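Local structure of coenzyme F420-dependent N(5),N(10)-methenyltetrahydromethanopterin reductase-related protein (Desulfurobacterium thermolithotrophum DSM 11699, 6HUZ) at residues A[159-164]-A[191-196]; A[251-256]-A[306-311]. The protein binds the iron-guanylylpyridinol cofactor and 5,10-methenyltetrahydrofolate and, as a bacterial paralog of [Fe]-hydrogenase, probably acts on tetrahydrofolate derivatives. One frame throughout, in Å; residues are numbered along the deposited sequence.

Contact 1 of 2, residues A[159-164]-A[191-196]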
loop_
_atom_site.group_PDB
_atom_site.type_symbol
_atom_site.label_atom_id
_atom_site.label_comp_id
_atom_site.label_asym_id
_atom_site.label_seq_id
_atom_site.Cartn_x
_atom_site.Cartn_y
_atom_site.Cartn_z
ATOM N N TYR A 159 10.900 15.417 16.517
ATOM C CA TYR A 159 9.489 15.764 16.375
ATOM C C TYR A 159 9.182 15.828 14.848
ATOM O O TYR A 159 10.044 16.245 14.061
ATOM C CB TYR A 159 9.156 17.123 16.969
ATOM C CG TYR A 159 9.066 17.150 18.477
ATOM C CD1 TYR A 159 8.011 16.538 19.142
ATOM C CD2 TYR A 159 10.033 17.798 19.242
ATOM C CE1 TYR A 159 7.916 16.568 20.525
ATOM C CE2 TYR A 159 9.945 17.839 20.630
ATOM C CZ TYR A 159 8.886 17.218 21.268
ATOM O OH TYR A 159 8.782 17.221 22.631
ATOM N N LEU A 160 7.959 15.444 14.464
ATOM C CA LEU A 160 7.489 15.539 13.100
ATOM C C LEU A 160 6.615 16.778 13.124
ATOM O O LEU A 160 5.673 16.842 13.926
ATOM C CB LEU A 160 6.687 14.301 12.683
ATOM C CG LEU A 160 7.407 12.971 12.811
ATOM C CD1 LEU A 160 6.595 11.857 12.107
ATOM C CD2 LEU A 160 8.788 13.035 12.230
ATOM N N ILE A 161 6.948 17.763 12.268
ATOM C CA ILE A 161 6.285 19.067 12.160
ATOM C C ILE A 161 5.645 19.234 10.804
ATOM O O ILE A 161 6.316 19.224 9.756
ATOM C CB ILE A 161 7.292 20.227 12.483
ATOM C CG1 ILE A 161 7.827 20.096 13.916
ATOM C CG2 ILE A 161 6.657 21.622 12.290
ATOM C CD1 ILE A 161 9.147 20.850 14.121
ATOM N N ALA A 162 4.332 19.385 10.813
ATOM C CA ALA A 162 3.568 19.496 9.561
ATOM C C ALA A 162 3.805 20.798 8.810
ATOM O O ALA A 162 3.743 21.858 9.402
ATOM C CB ALA A 162 2.075 19.346 9.856
ATOM N N THR A 163 4.040 20.709 7.498
ATOM C CA THR A 163 4.245 21.875 6.647
ATOM C C THR A 163 3.059 21.981 5.661
ATOM O O THR A 163 2.181 21.123 5.650
ATOM C CB THR A 163 5.551 21.745 5.845
ATOM O OG1 THR A 163 5.370 20.755 4.834
ATOM C CG2 THR A 163 6.752 21.410 6.727
ATOM N N ASN A 164 3.063 23.040 4.824
ATOM C CA ASN A 164 2.021 23.269 3.824
ATOM C C ASN A 164 2.277 22.470 2.541
ATOM O O ASN A 164 1.488 22.565 1.602
ATOM C CB ASN A 164 1.956 24.755 3.462
ATOM C CG ASN A 164 1.642 25.650 4.641
ATOM O OD1 ASN A 164 0.647 25.452 5.342
ATOM N ND2 ASN A 164 2.482 26.658 4.897
ATOM N N ALA A 191 14.333 18.263 14.199
ATOM C CA ALA A 191 13.029 18.720 13.653
ATOM C C ALA A 191 12.816 18.103 12.233
ATOM O O ALA A 191 13.533 18.455 11.294
ATOM C CB ALA A 191 13.012 20.232 13.538
ATOM N N TYR A 192 11.837 17.208 12.067
ATOM C CA TYR A 192 11.580 16.617 10.746
ATOM C C TYR A 192 10.362 17.316 10.149
ATOM O O TYR A 192 9.245 17.071 10.591
ATOM C CB TYR A 192 11.322 15.106 10.866
ATOM C CG TYR A 192 12.561 14.296 11.184
ATOM C CD1 TYR A 192 13.674 14.327 10.345
ATOM C CD2 TYR A 192 12.609 13.474 12.300
ATOM C CE1 TYR A 192 14.802 13.558 10.618
ATOM C CE2 TYR A 192 13.738 12.721 12.593
ATOM C CZ TYR A 192 14.829 12.759 11.750
ATOM O OH TYR A 192 15.944 12.020 12.059
ATOM N N LEU A 193 10.564 18.179 9.142
ATOM C CA LEU A 193 9.448 18.903 8.510
ATOM C C LEU A 193 8.816 18.058 7.394
ATOM O O LEU A 193 9.441 17.832 6.359
ATOM C CB LEU A 193 9.952 20.231 7.916
ATOM C CG LEU A 193 10.752 21.133 8.873
ATOM C CD1 LEU A 193 11.127 22.437 8.200
ATOM C CD2 LEU A 193 10.002 21.396 10.110
ATOM N N LEU A 194 7.582 17.614 7.578
ATOM C CA LEU A 194 6.913 16.805 6.556
ATOM C C LEU A 194 5.636 17.434 6.026
ATOM O O LEU A 194 4.992 18.201 6.725
ATOM C CB LEU A 194 6.489 15.440 7.161
ATOM C CG LEU A 194 7.546 14.623 7.883
ATOM C CD1 LEU A 194 6.963 13.289 8.279
ATOM C CD2 LEU A 194 8.748 14.389 7.039
ATOM N N PRO A 195 5.220 17.067 4.796
ATOM C CA PRO A 195 3.930 17.556 4.306
ATOM C C PRO A 195 2.908 17.122 5.376
ATOM O O PRO A 195 2.972 16.005 5.926
ATOM C CB PRO A 195 3.726 16.797 2.986
ATOM C CG PRO A 195 5.071 16.351 2.578
ATOM C CD PRO A 195 5.856 16.139 3.842
ATOM N N ALA A 196 1.977 17.998 5.692
ATOM C CA ALA A 196 0.985 17.718 6.732
ATOM C C ALA A 196 0.280 16.348 6.635
ATOM O O ALA A 196 0.087 15.676 7.654
ATOM C CB ALA A 196 -0.038 18.841 6.767
#
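L160 and Y192 meet across two parallel strands, 159-163 and 191-195, the flanking strands of a beta-alpha-beta unit whose crossover helix is 174-186. The backbones are zipped by parallel-sheet bonds, from Y192 N to Y159 O through to T163 N on L194 O at 2.8 Å. On one face L160 splits its two methyls: CD2 sits against Y192 CB at 3.5 Å, while CD1 touches L194 CD1 at 4.1 Å. V202 of helix 196-203 packs on both leucines. On the face turned to helix 174-186, I161 and L193 run side by side, with I161 CB 3.8 Å from L193 CD2; I161 reaches back with CD1 to the methyl of A191. T163 ends the pairing. Its OG1 stands between the backbone N and the carbonyl carbon (chi1 72°), which puts CG2 beside the backbone N and against L193 CB at 3.6 Å, the two side chains crossing at about a right angle. A serine at T163 would probably open a small gap over L193 CB, since the methyl that fills it would be gone. Beyond P195 the chain leaves the strand for helix 196-203: A196 N bonds T163 O at 3.1 Å, and A196 CB lies 3.8 Å from A162 CB.

Contact 2 of 2, residues A[251-256]-A[306-311]. With NA (sodium ion), chain I.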
loop_
_atom_site.group_PDB
_atom_site.type_symbol
_atom_site.label_atom_id
_atom_site.label_comp_id
_atom_site.label_asym_id
_atom_site.label_seq_id
_atom_site.Cartn_x
_atom_site.Cartn_y
_atom_site.Cartn_z
ATOM N N THR A 251 -9.678 -1.208 3.420
ATOM C CA THR A 251 -10.693 -0.149 3.596
ATOM C C THR A 251 -12.100 -0.615 3.369
ATOM O O THR A 251 -13.021 -0.299 4.130
ATOM C CB THR A 251 -10.425 1.016 2.626
ATOM O OG1 THR A 251 -9.201 1.613 2.998
ATOM C CG2 THR A 251 -11.545 2.091 2.620
ATOM N N LYS A 252 -12.304 -1.325 2.292
ATOM C CA LYS A 252 -13.635 -1.760 1.976
ATOM C C LYS A 252 -14.078 -3.023 2.694
ATOM O O LYS A 252 -15.232 -3.105 3.123
ATOM C CB LYS A 252 -13.689 -2.010 0.456
ATOM C CG LYS A 252 -15.010 -2.484 -0.093
ATOM C CD LYS A 252 -16.017 -1.387 -0.191
ATOM C CE LYS A 252 -17.113 -1.760 -1.162
ATOM N NZ LYS A 252 -18.037 -0.618 -1.365
ATOM N N TYR A 253 -13.215 -4.016 2.780
ATOM C CA TYR A 253 -13.616 -5.313 3.339
ATOM C C TYR A 253 -12.933 -5.743 4.613
ATOM O O TYR A 253 -13.209 -6.835 5.090
ATOM C CB TYR A 253 -13.438 -6.425 2.255
ATOM C CG TYR A 253 -14.024 -6.116 0.891
ATOM C CD1 TYR A 253 -15.400 -6.155 0.674
ATOM C CD2 TYR A 253 -13.202 -5.873 -0.203
ATOM C CE1 TYR A 253 -15.939 -5.931 -0.598
ATOM C CE2 TYR A 253 -13.729 -5.611 -1.459
ATOM C CZ TYR A 253 -15.098 -5.641 -1.657
ATOM O OH TYR A 253 -15.577 -5.362 -2.917
ATOM N N GLY A 254 -12.094 -4.906 5.183
ATOM C CA GLY A 254 -11.401 -5.243 6.426
ATOM C C GLY A 254 -10.294 -6.258 6.222
ATOM O O GLY A 254 -10.083 -6.773 5.121
ATOM N N LEU A 255 -9.598 -6.569 7.281
ATOM C CA LEU A 255 -8.502 -7.545 7.187
ATOM C C LEU A 255 -8.989 -8.931 6.790
ATOM O O LEU A 255 -8.274 -9.684 6.138
ATOM C CB LEU A 255 -7.814 -7.648 8.564
ATOM C CG LEU A 255 -6.770 -6.569 8.866
ATOM C CD1 LEU A 255 -6.429 -6.566 10.363
ATOM C CD2 LEU A 255 -5.529 -6.769 8.001
ATOM N N GLU A 256 -10.190 -9.284 7.215
ATOM C CA GLU A 256 -10.729 -10.590 6.890
ATOM C C GLU A 256 -10.971 -10.678 5.388
ATOM O O GLU A 256 -10.731 -11.709 4.820
ATOM C CB GLU A 256 -11.995 -10.901 7.717
ATOM C CG GLU A 256 -13.242 -10.099 7.368
ATOM C CD GLU A 256 -13.428 -8.800 8.144
ATOM O OE1 GLU A 256 -12.414 -8.157 8.495
ATOM O OE2 GLU A 256 -14.592 -8.420 8.399
ATOM N N GLU A 306 -12.792 -17.099 6.499
ATOM C CA GLU A 306 -13.554 -18.256 6.040
ATOM C C GLU A 306 -15.060 -17.932 5.964
ATOM O O GLU A 306 -15.756 -18.483 5.123
ATOM C CB GLU A 306 -13.287 -19.470 6.941
ATOM C CG GLU A 306 -11.887 -20.035 6.753
ATOM C CD GLU A 306 -11.576 -21.270 7.578
ATOM O OE1 GLU A 306 -11.615 -21.182 8.827
ATOM O OE2 GLU A 306 -11.291 -22.328 6.971
ATOM N N ASN A 307 -15.567 -17.033 6.816
ATOM C CA ASN A 307 -16.991 -16.672 6.781
ATOM C C ASN A 307 -17.243 -15.359 5.990
ATOM O O ASN A 307 -18.351 -14.822 6.033
ATOM C CB ASN A 307 -17.502 -16.520 8.217
ATOM C CG ASN A 307 -17.331 -17.780 9.043
ATOM O OD1 ASN A 307 -16.627 -17.801 10.065
ATOM N ND2 ASN A 307 -17.973 -18.862 8.618
ATOM N N PHE A 308 -16.221 -14.850 5.268
ATOM C CA PHE A 308 -16.316 -13.592 4.517
ATOM C C PHE A 308 -16.833 -13.730 3.125
ATOM O O PHE A 308 -16.477 -14.670 2.434
ATOM C CB PHE A 308 -14.927 -12.944 4.404
ATOM C CG PHE A 308 -14.904 -11.746 3.469
ATOM C CD1 PHE A 308 -15.391 -10.517 3.881
ATOM C CD2 PHE A 308 -14.455 -11.874 2.160
ATOM C CE1 PHE A 308 -15.417 -9.429 2.999
ATOM C CE2 PHE A 308 -14.452 -10.781 1.290
ATOM C CZ PHE A 308 -14.953 -9.572 1.705
ATOM N N SER A 309 -17.619 -12.753 2.679
ATOM C CA SER A 309 -18.129 -12.738 1.310
ATOM C C SER A 309 -18.218 -11.266 0.883
ATOM O O SER A 309 -18.732 -10.463 1.665
ATOM C CB SER A 309 -19.501 -13.401 1.233
ATOM O OG SER A 309 -19.754 -13.826 -0.095
ATOM N N PRO A 310 -17.711 -10.845 -0.301
ATOM C CA PRO A 310 -17.819 -9.417 -0.651
ATOM C C PRO A 310 -19.280 -9.031 -0.912
ATOM O O PRO A 310 -19.932 -9.659 -1.731
ATOM C CB PRO A 310 -16.963 -9.290 -1.918
ATOM C CG PRO A 310 -17.020 -10.644 -2.539
ATOM C CD PRO A 310 -17.050 -11.616 -1.378
ATOM N N SER A 311 -19.787 -8.016 -0.220
ATOM C CA SER A 311 -21.185 -7.570 -0.375
ATOM C C SER A 311 -21.426 -6.872 -1.704
ATOM O O SER A 311 -22.479 -7.051 -2.300
ATOM C CB SER A 311 -21.568 -6.635 0.774
ATOM O OG SER A 311 -20.587 -5.627 0.961
HETATM NA NA NA I . -12.861 -5.509 9.799
HETATM O O HOH W 1 -14.074 -5.704 12.257
#
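Y253 and F308 form the centre of this contact, where the long helix 232-262, kinked just after Y253, meets the loop that follows helix 299-306. It is a helix-to-loop packing built almost wholly from side chains. Y253 can be followed outward. Its CB sits 3.5 Å from F308 CZ, with F308 CE1 close behind. CG and CD1 stay against the same corner of the phenylalanine, and CD1 lies in the plane of that ring, at its edge. The ring planes stand 74° apart, with centroids 5.6 Å from each other. Farther out, CE1 leaves F308 behind and meets P310 CB at 3.8 Å; CZ is near that same carbon. At the tip, OH hydrogen-bonds to the backbone O of E312, just beyond the loop segment, so the polar end is tied to the same loop that the ring packs on. K252 CG lies over the centre of one face of the tyrosine ring, 3.4 Å above its plane.

F308 has its CG anti to the backbone N (chi1 172°), which sets the CZ corner of the ring against Y253 CB. There its CD1 also touches E256 CG at 4.1 Å, and the E256 carboxylate is nearly perpendicular to the ring. E256 bends at chi2 (-91°) and turns its acid group to a sodium ion that is also bound by K356 O and by E236 of the second subunit. OE1 makes the E256 bond to the sodium, at 3.0 Å, and a water sits 2.8 Å from the metal.

From the N terminus the chain first builds the six-stranded parallel sheet, then enters strand 158-163. Contact 1 closes a short loop there: helix 174-186 carries the chain back to strand 190-195, alongside its partner. The chain continues through helices 196-203 and 207-228 into helix 232-262, where contact 2 opens, closing a larger, largely helical loop at 306-311. The two loops follow in series, neither enclosing nor crossing the other. The centres of contact 1 and contact 2 are about 35 Å apart, on opposite sides of the chain's centre. The nearest atoms of contact 1 and contact 2 are about 17 Å apart. Contact 1 ties strands together, contact 2 a helix to a loop, and both touch the second subunit.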